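Local coordinates for protein minor fimbrium subunit Mfa5 (Porphyromonas gingivalis ATCC 33277, PDB 6TO1) that serves as an accessory subunit of the minor fimbriae, pili that mediate biofilm formation and adhesion to host cells and to other oral bacteria, at residues V122-D127 / I400-N405; V226-I231 / S354-H359; Y537-K542 / E559-Q564; R612-P617 / Y638-L643. All coordinates share one frame; numbering follows the deposited sequence.

Contact 1: residues V122-D127 / I400-N405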
loop_
_atom_site.group_PDB
_atom_site.type_symbol
_atom_site.label_atom_id
_atom_site.label_comp_id
_atom_site.label_asym_id
_atom_site.label_seq_id
_atom_site.Cartn_x
_atom_site.Cartn_y
_atom_site.Cartn_z
ATOM N N VAL A 122 -0.237 2.918 3.987
ATOM C CA VAL A 122 -1.325 2.890 4.964
ATOM C C VAL A 122 -0.753 2.495 6.310
ATOM O O VAL A 122 -0.155 1.420 6.448
ATOM C CB VAL A 122 -2.449 1.903 4.591
ATOM C CG1 VAL A 122 -3.334 1.589 5.812
ATOM C CG2 VAL A 122 -3.236 2.452 3.430
ATOM N N THR A 123 -0.977 3.328 7.308
ATOM C CA THR A 123 -0.766 2.959 8.707
ATOM C C THR A 123 -2.101 2.483 9.277
ATOM O O THR A 123 -3.119 3.170 9.156
ATOM C CB THR A 123 -0.216 4.154 9.488
ATOM O OG1 THR A 123 1.062 4.526 8.938
ATOM C CG2 THR A 123 -0.041 3.815 10.938
ATOM N N VAL A 124 -2.111 1.288 9.837
ATOM C CA VAL A 124 -3.353 0.694 10.333
ATOM C C VAL A 124 -3.709 1.375 11.654
ATOM O O VAL A 124 -2.889 1.343 12.570
ATOM C CB VAL A 124 -3.194 -0.822 10.499
ATOM C CG1 VAL A 124 -4.452 -1.430 11.125
ATOM C CG2 VAL A 124 -2.883 -1.487 9.159
ATOM N N PRO A 125 -4.881 1.995 11.805
ATOM C CA PRO A 125 -5.194 2.654 13.090
ATOM C C PRO A 125 -5.194 1.679 14.261
ATOM O O PRO A 125 -5.687 0.548 14.172
ATOM C CB PRO A 125 -6.585 3.263 12.865
ATOM C CG PRO A 125 -6.608 3.519 11.350
ATOM C CD PRO A 125 -5.904 2.299 10.780
ATOM N N VAL A 126 -4.609 2.123 15.359
ATOM C CA VAL A 126 -4.439 1.276 16.533
ATOM C C VAL A 126 -4.666 2.146 17.756
ATOM O O VAL A 126 -4.128 3.256 17.848
ATOM C CB VAL A 126 -3.050 0.613 16.573
ATOM C CG1 VAL A 126 -1.937 1.652 16.308
ATOM C CG2 VAL A 126 -2.813 -0.117 17.900
ATOM N N ASP A 127 -5.501 1.667 18.668
ATOM C CA ASP A 127 -5.753 2.337 19.930
ATOM C C ASP A 127 -5.230 1.451 21.051
ATOM O O ASP A 127 -5.377 0.226 21.000
ATOM C CB ASP A 127 -7.249 2.615 20.141
ATOM C CG ASP A 127 -7.727 3.852 19.403
ATOM O OD1 ASP A 127 -6.903 4.743 19.105
ATOM O OD2 ASP A 127 -8.948 3.926 19.125
ATOM N N ILE A 400 4.096 -0.816 17.334
ATOM C CA ILE A 400 2.713 -1.115 17.659
ATOM C C ILE A 400 1.825 -0.895 16.450
ATOM O O ILE A 400 0.768 -1.524 16.323
ATOM C CB ILE A 400 2.248 -0.279 18.861
ATOM C CG1 ILE A 400 0.970 -0.895 19.445
ATOM C CG2 ILE A 400 2.004 1.154 18.486
ATOM C CD1 ILE A 400 1.225 -2.257 20.139
ATOM N N ALA A 401 2.233 -0.015 15.542
ATOM C CA ALA A 401 1.429 0.334 14.388
ATOM C C ALA A 401 1.919 -0.461 13.189
ATOM O O ALA A 401 3.105 -0.420 12.854
ATOM C CB ALA A 401 1.509 1.830 14.081
ATOM N N GLN A 402 1.011 -1.210 12.585
ATOM C CA GLN A 402 1.286 -1.918 11.349
ATOM C C GLN A 402 1.204 -0.967 10.161
ATOM O O GLN A 402 0.444 0.002 10.160
ATOM C CB GLN A 402 0.277 -3.054 11.168
ATOM C CG GLN A 402 0.450 -3.841 9.882
ATOM C CD GLN A 402 -0.647 -4.870 9.642
ATOM O OE1 GLN A 402 -1.649 -4.943 10.368
ATOM N NE2 GLN A 402 -0.451 -5.679 8.620
ATOM N N THR A 403 1.980 -1.270 9.133
ATOM C CA THR A 403 1.800 -0.665 7.824
ATOM C C THR A 403 1.524 -1.782 6.828
ATOM O O THR A 403 2.087 -2.882 6.939
ATOM C CB THR A 403 3.018 0.143 7.390
ATOM O OG1 THR A 403 4.156 -0.710 7.377
ATOM C CG2 THR A 403 3.251 1.301 8.348
ATOM N N ILE A 404 0.639 -1.501 5.873
ATOM C CA ILE A 404 0.234 -2.484 4.885
ATOM C C ILE A 404 1.368 -2.696 3.880
ATOM O O ILE A 404 1.923 -1.742 3.322
ATOM C CB ILE A 404 -1.062 -2.034 4.204
ATOM C CG1 ILE A 404 -2.213 -1.885 5.204
ATOM C CG2 ILE A 404 -1.445 -3.008 3.095
ATOM C CD1 ILE A 404 -2.554 -3.192 5.953
ATOM N N ASN A 405 1.712 -3.961 3.643
ATOM C CA ASN A 405 2.892 -4.325 2.866
ATOM C C ASN A 405 2.633 -4.346 1.366
ATOM O O ASN A 405 3.523 -3.997 0.585
ATOM C CB ASN A 405 3.405 -5.699 3.329
ATOM C CG ASN A 405 4.654 -6.158 2.586
ATOM O OD1 ASN A 405 5.659 -5.446 2.521
ATOM N ND2 ASN A 405 4.598 -7.367 2.039
HETATM O O HOH W 1 1.797 0.946 3.723
HETATM O O HOH W 2 -1.602 -1.064 13.653
#
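The carbonyl oxygen of Gln402 takes an almost straight bond from the amide of Val124 (N to O 2.9 Å, 173° at the hydrogen), and the CA-H of Thr123 adds a weaker contact to it. Two residues along, Val122 O accepts from Ile404 N at 3.1 Å, so Thr123 and Thr403 form a single bridge between roughly antiparallel segments. Water-mediated links flank it: one water joins Val122 N to Ile404 O, another Val124 O to Gln402 N. Beta-branched valine and isoleucine suit these extended backbones. Val122 CG1 and Ile404 CG1 lie side by side at 3.7 Å. CG1 of Ile404 stands beside its backbone N (chi1 -61°), and a second turn (chi2 -60°) brings CD1 against Val124 CG2, 3.6 Å away. Val126 CG1 touches Ala401 CB, a methyl that also approaches Thr123 CG2 (4.0 Å). Neighbouring entry and exit segments of this kind are consistent with an inserted domain, here the von Willebrand factor A domain, between strands 126-133 and 408-417.

Contact 2: residues V226-I231 / S354-H359; sequences VDKHII and SGYTIH
Ile230, Lys228 and His359 have the most surface buried in this parallel pairing, in which His229, Ile230 and Ile231 lie opposite Thr357, Ile358 and His359. The backbone of Ile230 is gripped at both ends: its N gives to Thr357 O (2.8 Å) and its O accepts from His359 N (2.9 Å). Beta-branching favours its extended backbone, and its apolar side chain suits a buried face: it lies alongside Ile358, Ile230 CB to Ile358 CD1 3.9 Å, while Ile230 CD1 reaches the Tyr356 ring. Lys228 combines two roles. Its extended chain crosses the tyrosine obliquely, Lys228 CD to Tyr356 CE1 3.5 Å, and the ammonium NZ shares a water with Tyr356 OH. On the other face of the sheet His359 meets His229 rim to rim: His359 NE2 and His229 ND1 are 2.8 Å apart in a hydrogen bond that either could donate, with ring planes 29° apart. Gly355 follows helix 340-353 as the positive-phi residue (89°) of a Schellman motif, where a CB would jam against the preceding carbonyl. Helices 209-220 and 340-353 cover Ile230 and Tyr356, Phe397 meets the His359 ring edge-to-face, and strand 126-133 flanks 227-234 on the side away from 357-362.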
loop_
_atom_site.group_PDB
_atom_site.type_symbol
_atom_site.label_atom_id
_atom_site.label_comp_id
_atom_site.label_asym_id
_atom_site.label_seq_id
_atom_site.Cartn_x
_atom_site.Cartn_y
_atom_site.Cartn_z
ATOM N N VAL A 226 -8.628 -0.422 13.974
ATOM C CA VAL A 226 -8.500 -1.804 13.533
ATOM C C VAL A 226 -7.870 -2.651 14.628
ATOM O O VAL A 226 -8.337 -3.751 14.936
ATOM C CB VAL A 226 -7.676 -1.876 12.230
ATOM C CG1 VAL A 226 -7.385 -3.307 11.884
ATOM C CG2 VAL A 226 -8.435 -1.152 11.112
ATOM N N ASP A 227 -6.774 -2.174 15.197
ATOM C CA ASP A 227 -6.083 -2.890 16.258
ATOM C C ASP A 227 -6.383 -2.216 17.585
ATOM O O ASP A 227 -6.334 -0.987 17.683
ATOM C CB ASP A 227 -4.577 -2.883 16.077
ATOM C CG ASP A 227 -4.127 -3.665 14.869
ATOM O OD1 ASP A 227 -4.891 -4.518 14.396
ATOM O OD2 ASP A 227 -2.996 -3.414 14.426
ATOM N N LYS A 228 -6.611 -3.024 18.616
ATOM C CA LYS A 228 -6.984 -2.520 19.935
ATOM C C LYS A 228 -6.206 -3.306 20.973
ATOM O O LYS A 228 -6.341 -4.541 21.054
ATOM C CB LYS A 228 -8.497 -2.644 20.159
ATOM C CG LYS A 228 -9.345 -1.805 19.231
ATOM C CD LYS A 228 -10.835 -2.081 19.394
ATOM C CE LYS A 228 -11.649 -1.446 18.265
ATOM N NZ LYS A 228 -13.055 -1.938 18.263
ATOM N N HIS A 229 -5.372 -2.602 21.742
ATOM C CA HIS A 229 -4.490 -3.212 22.725
ATOM C C HIS A 229 -4.741 -2.660 24.122
ATOM O O HIS A 229 -4.942 -1.458 24.296
ATOM C CB HIS A 229 -3.004 -2.952 22.411
ATOM C CG HIS A 229 -2.555 -3.445 21.076
ATOM N ND1 HIS A 229 -1.891 -4.643 20.912
ATOM C CD2 HIS A 229 -2.662 -2.903 19.843
ATOM C CE1 HIS A 229 -1.582 -4.805 19.637
ATOM N NE2 HIS A 229 -2.055 -3.768 18.965
ATOM N N ILE A 230 -4.710 -3.544 25.112
ATOM C CA ILE A 230 -4.641 -3.173 26.523
ATOM C C ILE A 230 -3.310 -3.664 27.057
ATOM O O ILE A 230 -2.963 -4.837 26.876
ATOM C CB ILE A 230 -5.806 -3.759 27.334
ATOM C CG1 ILE A 230 -7.115 -3.191 26.800
ATOM C CG2 ILE A 230 -5.605 -3.520 28.827
ATOM C CD1 ILE A 230 -8.373 -3.883 27.380
ATOM N N ILE A 231 -2.563 -2.769 27.702
ATOM C CA ILE A 231 -1.292 -3.112 28.333
ATOM C C ILE A 231 -1.451 -2.974 29.844
ATOM O O ILE A 231 -1.625 -1.863 30.349
ATOM C CB ILE A 231 -0.142 -2.212 27.835
ATOM C CG1 ILE A 231 0.038 -2.326 26.329
ATOM C CG2 ILE A 231 1.168 -2.520 28.600
ATOM C CD1 ILE A 231 0.857 -1.127 25.725
ATOM N N SER A 354 -14.148 -9.268 23.004
ATOM C CA SER A 354 -14.402 -8.090 22.187
ATOM C C SER A 354 -13.357 -7.882 21.090
ATOM O O SER A 354 -13.455 -6.895 20.342
ATOM C CB SER A 354 -14.450 -6.840 23.082
ATOM O OG SER A 354 -15.553 -6.866 23.976
ATOM N N GLY A 355 -12.365 -8.756 20.989
ATOM C CA GLY A 355 -11.292 -8.618 20.030
ATOM C C GLY A 355 -10.083 -7.820 20.470
ATOM O O GLY A 355 -9.272 -7.449 19.616
ATOM N N TYR A 356 -9.925 -7.529 21.752
ATOM C CA TYR A 356 -8.788 -6.740 22.184
ATOM C C TYR A 356 -7.594 -7.649 22.471
ATOM O O TYR A 356 -7.754 -8.759 22.979
ATOM C CB TYR A 356 -9.117 -5.928 23.437
ATOM C CG TYR A 356 -10.398 -5.113 23.366
ATOM C CD1 TYR A 356 -10.938 -4.719 22.143
ATOM C CD2 TYR A 356 -11.071 -4.758 24.515
ATOM C CE1 TYR A 356 -12.107 -3.976 22.073
ATOM C CE2 TYR A 356 -12.238 -4.009 24.458
ATOM C CZ TYR A 356 -12.762 -3.645 23.225
ATOM O OH TYR A 356 -13.909 -2.913 23.136
ATOM N N THR A 357 -6.394 -7.160 22.159
ATOM C CA THR A 357 -5.147 -7.844 22.477
ATOM C C THR A 357 -4.683 -7.392 23.855
ATOM O O THR A 357 -4.654 -6.193 24.139
ATOM C CB THR A 357 -4.084 -7.526 21.422
ATOM O OG1 THR A 357 -4.541 -7.998 20.157
ATOM C CG2 THR A 357 -2.775 -8.192 21.752
ATOM N N ILE A 358 -4.317 -8.346 24.700
ATOM C CA ILE A 358 -3.934 -8.043 26.071
ATOM C C ILE A 358 -2.472 -8.389 26.268
ATOM O O ILE A 358 -2.084 -9.555 26.125
ATOM C CB ILE A 358 -4.778 -8.802 27.115
ATOM C CG1 ILE A 358 -6.231 -8.802 26.695
ATOM C CG2 ILE A 358 -4.531 -8.203 28.488
ATOM C CD1 ILE A 358 -6.852 -7.462 26.568
ATOM N N HIS A 359 -1.694 -7.391 26.689
ATOM C CA HIS A 359 -0.309 -7.551 27.096
ATOM C C HIS A 359 -0.199 -7.353 28.602
ATOM O O HIS A 359 -0.814 -6.434 29.157
ATOM C CB HIS A 359 0.591 -6.517 26.429
ATOM C CG HIS A 359 0.347 -6.351 24.969
ATOM N ND1 HIS A 359 1.186 -6.892 24.018
ATOM C CD2 HIS A 359 -0.626 -5.699 24.294
ATOM C CE1 HIS A 359 0.725 -6.588 22.817
ATOM N NE2 HIS A 359 -0.365 -5.854 22.957
HETATM O O HOH W 3 -14.277 -1.262 20.774
HETATM O O HOH W 4 -12.503 -5.275 18.312
HETATM O O HOH W 5 -7.016 -6.066 18.406
#

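Contact 3: residues Y537-K542 / E559-Q564; sequences YVLVNK and EAHVLQ. With PO4 (phosphate ion), chain E.
Tyr537 and Leu539 hold segment 559-564 by two backbone bonds, Leu563 N to Tyr537 O (2.8 Å, nearly straight) and Leu539 N to His561 O (2.9 Å, bent to 136°), which bracket the antiparallel, non-hydrogen-bonded pair Val538 and Val562. Beyond them a water links Tyr537 N to Gln564 O. NE2 of the Gln564 amide lies over one face of the Tyr537 ring, 3.3 Å above the plane at the ring centre, with the amide turned 65° from the ring. An extended glutamine, CG anti to the backbone N (chi1 173°), is long enough to bring its polar end there, and NE2 also bonds Asn600 OD1. The tyrosine hydroxyl is held in turn by Thr599 and Asp567. Farther along, Leu539 offers its two branches to different neighbours: CD1 approaches Leu563 CD1 at 4.1 Å, while CD2 lies near the His561 ring. Ala560, small enough to come close to the backbone, sets its CB 3.4 Å from Leu539 O and also touches Val538 CB. At the margin, His561 ND1 donates to O4 of a phosphate ion, 2.7 Å away and in the ring plane; Ala549 N binds the same ion. The phosphate probably came from the crystallisation liquor, so it marks a spot able to hold an anion rather than a known ligand site, and its charge would tend to favour a protonated imidazole.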
loop_
_atom_site.group_PDB
_atom_site.type_symbol
_atom_site.label_atom_id
_atom_site.label_comp_id
_atom_site.label_asym_id
_atom_site.label_seq_id
_atom_site.Cartn_x
_atom_site.Cartn_y
_atom_site.Cartn_z
ATOM N N TYR A 537 10.546 8.074 -60.485
ATOM C CA TYR A 537 10.960 8.261 -61.880
ATOM C C TYR A 537 10.220 7.237 -62.729
ATOM O O TYR A 537 10.575 6.054 -62.749
ATOM C CB TYR A 537 12.472 8.122 -61.991
ATOM C CG TYR A 537 13.207 9.056 -61.053
ATOM C CD1 TYR A 537 13.505 10.347 -61.433
ATOM C CD2 TYR A 537 13.536 8.663 -59.733
ATOM C CE1 TYR A 537 14.120 11.211 -60.595
ATOM C CE2 TYR A 537 14.187 9.529 -58.885
ATOM C CZ TYR A 537 14.476 10.805 -59.318
ATOM O OH TYR A 537 15.104 11.728 -58.515
ATOM N N VAL A 538 9.179 7.694 -63.422
ATOM C CA VAL A 538 8.223 6.789 -64.036
ATOM C C VAL A 538 8.012 7.090 -65.516
ATOM O O VAL A 538 8.271 8.188 -66.006
ATOM C CB VAL A 538 6.859 6.826 -63.292
ATOM C CG1 VAL A 538 7.044 6.372 -61.820
ATOM C CG2 VAL A 538 6.240 8.194 -63.356
ATOM N N LEU A 539 7.433 6.110 -66.191
ATOM C CA LEU A 539 7.312 6.065 -67.637
ATOM C C LEU A 539 5.948 6.564 -68.086
ATOM O O LEU A 539 4.922 6.169 -67.525
ATOM C CB LEU A 539 7.531 4.628 -68.116
ATOM C CG LEU A 539 7.429 4.325 -69.620
ATOM C CD1 LEU A 539 8.547 5.095 -70.307
ATOM C CD2 LEU A 539 7.514 2.850 -69.938
ATOM N N VAL A 540 5.945 7.452 -69.081
ATOM C CA VAL A 540 4.723 7.813 -69.789
ATOM C C VAL A 540 4.927 7.523 -71.270
ATOM O O VAL A 540 6.054 7.404 -71.769
ATOM C CB VAL A 540 4.302 9.278 -69.592
ATOM C CG1 VAL A 540 4.001 9.566 -68.131
ATOM C CG2 VAL A 540 5.388 10.222 -70.134
ATOM N N ASN A 541 3.818 7.415 -71.983
ATOM C CA ASN A 541 3.926 7.236 -73.415
ATOM C C ASN A 541 4.054 8.587 -74.117
ATOM O O ASN A 541 4.149 9.656 -73.498
ATOM C CB ASN A 541 2.744 6.411 -73.948
ATOM C CG ASN A 541 1.418 7.099 -73.790
ATOM O OD1 ASN A 541 1.349 8.315 -73.650
ATOM N ND2 ASN A 541 0.337 6.320 -73.834
ATOM N N LYS A 542 4.065 8.494 -75.459
ATOM C CA LYS A 542 4.084 9.648 -76.356
ATOM C C LYS A 542 3.069 10.726 -76.059
ATOM O O LYS A 542 3.284 11.883 -76.419
ATOM C CB LYS A 542 3.692 9.178 -77.735
ATOM C CG LYS A 542 4.511 8.192 -78.339
ATOM C CD LYS A 542 3.748 7.419 -79.416
ATOM C CE LYS A 542 3.223 8.312 -80.496
ATOM N NZ LYS A 542 1.903 7.813 -81.082
ATOM N N GLU A 559 1.155 4.228 -60.596
ATOM C CA GLU A 559 1.056 2.881 -61.133
ATOM C C GLU A 559 1.976 2.652 -62.319
ATOM O O GLU A 559 2.055 1.524 -62.818
ATOM C CB GLU A 559 -0.387 2.587 -61.568
ATOM C CG GLU A 559 -1.414 2.540 -60.432
ATOM C CD GLU A 559 -2.832 2.816 -60.927
ATOM O OE1 GLU A 559 -3.529 1.858 -61.316
ATOM O OE2 GLU A 559 -3.245 3.997 -60.948
ATOM N N ALA A 560 2.648 3.692 -62.797
ATOM C CA ALA A 560 3.417 3.569 -64.021
ATOM C C ALA A 560 4.733 2.850 -63.765
ATOM O O ALA A 560 5.235 2.774 -62.638
ATOM C CB ALA A 560 3.686 4.950 -64.630
ATOM N N HIS A 561 5.301 2.344 -64.851
ATOM C CA HIS A 561 6.572 1.658 -64.804
ATOM C C HIS A 561 7.656 2.535 -64.198
ATOM O O HIS A 561 7.823 3.700 -64.580
ATOM C CB HIS A 561 6.970 1.242 -66.211
ATOM C CG HIS A 561 8.295 0.554 -66.284
ATOM N ND1 HIS A 561 8.546 -0.650 -65.659
ATOM C CD2 HIS A 561 9.450 0.908 -66.899
ATOM C CE1 HIS A 561 9.790 -1.019 -65.907
ATOM N NE2 HIS A 561 10.361 -0.092 -66.661
ATOM N N VAL A 562 8.400 1.956 -63.261
ATOM C CA VAL A 562 9.502 2.637 -62.592
ATOM C C VAL A 562 10.772 2.463 -63.418
ATOM O O VAL A 562 11.193 1.334 -63.696
ATOM C CB VAL A 562 9.701 2.101 -61.163
ATOM C CG1 VAL A 562 10.914 2.751 -60.540
ATOM C CG2 VAL A 562 8.474 2.366 -60.349
ATOM N N LEU A 563 11.403 3.587 -63.786
ATOM C CA LEU A 563 12.582 3.567 -64.648
ATOM C C LEU A 563 13.897 3.643 -63.891
ATOM O O LEU A 563 14.938 3.261 -64.436
ATOM C CB LEU A 563 12.543 4.751 -65.626
ATOM C CG LEU A 563 11.430 4.700 -66.664
ATOM C CD1 LEU A 563 11.192 6.080 -67.289
ATOM C CD2 LEU A 563 11.800 3.671 -67.724
ATOM N N GLN A 564 13.872 4.159 -62.675
ATOM C CA GLN A 564 15.058 4.480 -61.906
ATOM C C GLN A 564 14.654 4.404 -60.439
ATOM O O GLN A 564 13.540 4.798 -60.084
ATOM C CB GLN A 564 15.548 5.866 -62.282
ATOM C CG GLN A 564 16.654 6.399 -61.460
ATOM C CD GLN A 564 17.167 7.688 -62.042
ATOM O OE1 GLN A 564 17.990 7.684 -62.947
ATOM N NE2 GLN A 564 16.678 8.800 -61.533
HETATM P P PO4 E . 5.514 -2.434 -65.040
HETATM O O1 PO4 E . 4.655 -1.204 -64.902
HETATM O O2 PO4 E . 5.772 -2.745 -66.496
HETATM O O3 PO4 E . 4.768 -3.573 -64.389
HETATM O O4 PO4 E . 6.834 -2.249 -64.314
HETATM O O HOH W 6 11.240 5.855 -58.839
#

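Contact 4: residues R612-P617 / Y638-L643; sequences RFVEVP and YFAYKL
Phe613 and Tyr641 meet edge-to-face at the middle of an antiparallel strand pair in a curled sheet, ring centroids 5.6 Å apart and planes at 74°. The edge of Phe613 points to the face of Tyr641, and Phe613 CE1 also touches Phe639 CD1 at 3.6 Å, completing an aromatic cluster. With CG anti to its backbone N (chi1 178°), Phe613 reaches across to both rings of the partner strand. The backbones beneath are tied at Arg612 and Lys642, whose amides and carbonyls exchange two bonds (Arg612 N to Lys642 O 2.9 Å, Lys642 N to Arg612 O 3.0 Å). Val614 N adds a third to Ala640 O. On the other face, Val614 CG1 sits 3.2 Å above the centre of the Arg612 guanidinium and packs against the methylenes of Lys642, while the short Ala640 side chain receives Val614 and Val616. Arg612 NH2 and Lys642 NZ approach to 3.7 Å, a like-charge pair near a crystal neighbour; Arg612 NH1 also bonds Phe613 O. Farther out, the Tyr641 hydroxyl is held by Asn600 O and touched by Tyr537 CD1. Where the strands part, a water bridges them, donating to Val614 O at 2.7 Å and accepting from Ala640 N.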
loop_
_atom_site.group_PDB
_atom_site.type_symbol
_atom_site.label_atom_id
_atom_site.label_comp_id
_atom_site.label_asym_id
_atom_site.label_seq_id
_atom_site.Cartn_x
_atom_site.Cartn_y
_atom_site.Cartn_z
ATOM N N ARG A 612 13.701 10.578 -71.674
ATOM C CA ARG A 612 13.908 11.984 -71.406
ATOM C C ARG A 612 12.756 12.547 -70.594
ATOM O O ARG A 612 11.592 12.171 -70.789
ATOM C CB ARG A 612 14.074 12.825 -72.676
ATOM C CG ARG A 612 12.838 12.994 -73.544
ATOM C CD ARG A 612 12.334 14.414 -73.395
ATOM N NE ARG A 612 11.296 14.785 -74.348
ATOM C CZ ARG A 612 10.568 15.890 -74.249
ATOM N NH1 ARG A 612 10.757 16.714 -73.218
ATOM N NH2 ARG A 612 9.649 16.167 -75.172
ATOM N N PHE A 613 13.106 13.474 -69.717
ATOM C CA PHE A 613 12.151 14.081 -68.800
ATOM C C PHE A 613 11.099 14.881 -69.548
ATOM O O PHE A 613 11.403 15.660 -70.460
ATOM C CB PHE A 613 12.895 14.988 -67.807
ATOM C CG PHE A 613 11.993 15.706 -66.842
ATOM C CD1 PHE A 613 11.507 15.035 -65.730
ATOM C CD2 PHE A 613 11.587 17.010 -67.054
ATOM C CE1 PHE A 613 10.650 15.661 -64.854
ATOM C CE2 PHE A 613 10.719 17.648 -66.163
ATOM C CZ PHE A 613 10.263 16.956 -65.045
ATOM N N VAL A 614 9.849 14.738 -69.109
ATOM C CA VAL A 614 8.729 15.467 -69.683
ATOM C C VAL A 614 7.819 15.928 -68.554
ATOM O O VAL A 614 7.782 15.343 -67.471
ATOM C CB VAL A 614 7.916 14.627 -70.688
ATOM C CG1 VAL A 614 8.693 14.426 -71.977
ATOM C CG2 VAL A 614 7.523 13.265 -70.104
ATOM N N GLU A 615 7.068 16.988 -68.815
ATOM C CA GLU A 615 6.064 17.501 -67.882
ATOM C C GLU A 615 4.701 17.198 -68.492
ATOM O O GLU A 615 4.394 17.661 -69.597
ATOM C CB GLU A 615 6.277 18.989 -67.614
ATOM C CG GLU A 615 7.627 19.278 -66.923
ATOM C CD GLU A 615 7.904 20.760 -66.647
ATOM O OE1 GLU A 615 7.086 21.598 -67.052
ATOM O OE2 GLU A 615 8.949 21.086 -66.029
ATOM N N VAL A 616 3.925 16.351 -67.825
ATOM C CA VAL A 616 2.639 15.912 -68.360
ATOM C C VAL A 616 1.591 16.101 -67.271
ATOM O O VAL A 616 1.937 16.444 -66.131
ATOM C CB VAL A 616 2.682 14.453 -68.837
ATOM C CG1 VAL A 616 3.749 14.254 -69.915
ATOM C CG2 VAL A 616 2.927 13.518 -67.640
ATOM N N PRO A 617 0.309 15.910 -67.574
ATOM C CA PRO A 617 -0.723 16.101 -66.545
ATOM C C PRO A 617 -0.458 15.213 -65.343
ATOM O O PRO A 617 -0.163 14.017 -65.480
ATOM C CB PRO A 617 -2.021 15.721 -67.267
ATOM C CG PRO A 617 -1.734 15.999 -68.698
ATOM C CD PRO A 617 -0.277 15.618 -68.896
ATOM N N TYR A 638 6.502 12.752 -58.650
ATOM C CA TYR A 638 6.464 11.814 -59.767
ATOM C C TYR A 638 7.033 12.530 -60.990
ATOM O O TYR A 638 6.358 13.354 -61.604
ATOM C CB TYR A 638 5.058 11.319 -60.022
ATOM C CG TYR A 638 4.654 10.357 -58.927
ATOM C CD1 TYR A 638 5.004 9.026 -59.009
ATOM C CD2 TYR A 638 3.983 10.798 -57.797
ATOM C CE1 TYR A 638 4.671 8.127 -58.017
ATOM C CE2 TYR A 638 3.634 9.896 -56.794
ATOM C CZ TYR A 638 3.994 8.556 -56.924
ATOM O OH TYR A 638 3.695 7.611 -55.953
ATOM N N PHE A 639 8.274 12.215 -61.322
ATOM C CA PHE A 639 8.908 12.750 -62.521
ATOM C C PHE A 639 8.671 11.781 -63.669
ATOM O O PHE A 639 9.005 10.611 -63.562
ATOM C CB PHE A 639 10.384 12.982 -62.218
ATOM C CG PHE A 639 10.616 13.997 -61.148
ATOM C CD1 PHE A 639 10.236 15.308 -61.330
ATOM C CD2 PHE A 639 11.204 13.635 -59.922
ATOM C CE1 PHE A 639 10.454 16.261 -60.349
ATOM C CE2 PHE A 639 11.432 14.587 -58.946
ATOM C CZ PHE A 639 11.056 15.897 -59.146
ATOM N N ALA A 640 8.089 12.287 -64.762
ATOM C CA ALA A 640 7.709 11.503 -65.925
ATOM C C ALA A 640 8.791 11.557 -66.995
ATOM O O ALA A 640 9.442 12.586 -67.195
ATOM C CB ALA A 640 6.398 12.032 -66.517
ATOM N N TYR A 641 8.990 10.431 -67.653
ATOM C CA TYR A 641 9.962 10.285 -68.727
ATOM C C TYR A 641 9.315 9.521 -69.867
ATOM O O TYR A 641 8.560 8.573 -69.621
ATOM C CB TYR A 641 11.216 9.517 -68.261
ATOM C CG TYR A 641 11.933 10.241 -67.173
ATOM C CD1 TYR A 641 13.122 10.917 -67.408
ATOM C CD2 TYR A 641 11.426 10.237 -65.886
ATOM C CE1 TYR A 641 13.752 11.609 -66.404
ATOM C CE2 TYR A 641 12.036 10.916 -64.892
ATOM C CZ TYR A 641 13.187 11.598 -65.129
ATOM O OH TYR A 641 13.741 12.273 -64.075
ATOM N N LYS A 642 9.645 9.895 -71.105
ATOM C CA LYS A 642 9.261 9.101 -72.255
ATOM C C LYS A 642 10.479 8.632 -73.038
ATOM O O LYS A 642 11.567 9.220 -72.993
ATOM C CB LYS A 642 8.295 9.856 -73.194
ATOM C CG LYS A 642 8.861 11.076 -73.853
ATOM C CD LYS A 642 7.788 11.734 -74.768
ATOM C CE LYS A 642 8.366 12.945 -75.505
ATOM N NZ LYS A 642 7.370 13.572 -76.439
ATOM N N LEU A 643 10.259 7.548 -73.768
ATOM C CA LEU A 643 11.300 6.936 -74.574
ATOM C C LEU A 643 11.810 7.902 -75.635
ATOM O O LEU A 643 11.017 8.566 -76.324
ATOM C CB LEU A 643 10.725 5.669 -75.212
ATOM C CG LEU A 643 11.639 4.833 -76.095
ATOM C CD1 LEU A 643 12.716 4.190 -75.279
ATOM C CD2 LEU A 643 10.829 3.776 -76.873
HETATM O O HOH W 7 7.415 15.208 -64.752
#

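The four contacts form two touching pairs, well separated along an elongated chain. Contacts 1 and 2, centres 14 Å apart, share the sheet of the von Willebrand factor A domain: Asp127 O lies 2.9 Å from His229 N, a probable hydrogen bond, and contact 2 is nested in the loop that contact 1 closes. Contact 1 lies where strand 126-133 begins; Ser135 and Ser137 of the magnesium site come just after that strand, Thr207 from a later loop. Contacts 3 and 4, centres 8 Å apart, meet on neighbouring strands, where Tyr641 N of contact 4 lies 2.9 Å from Val538 O of contact 3, a probable hydrogen bond. The phosphate sits at contact 3, whose centre is about 90 Å from that of contact 2.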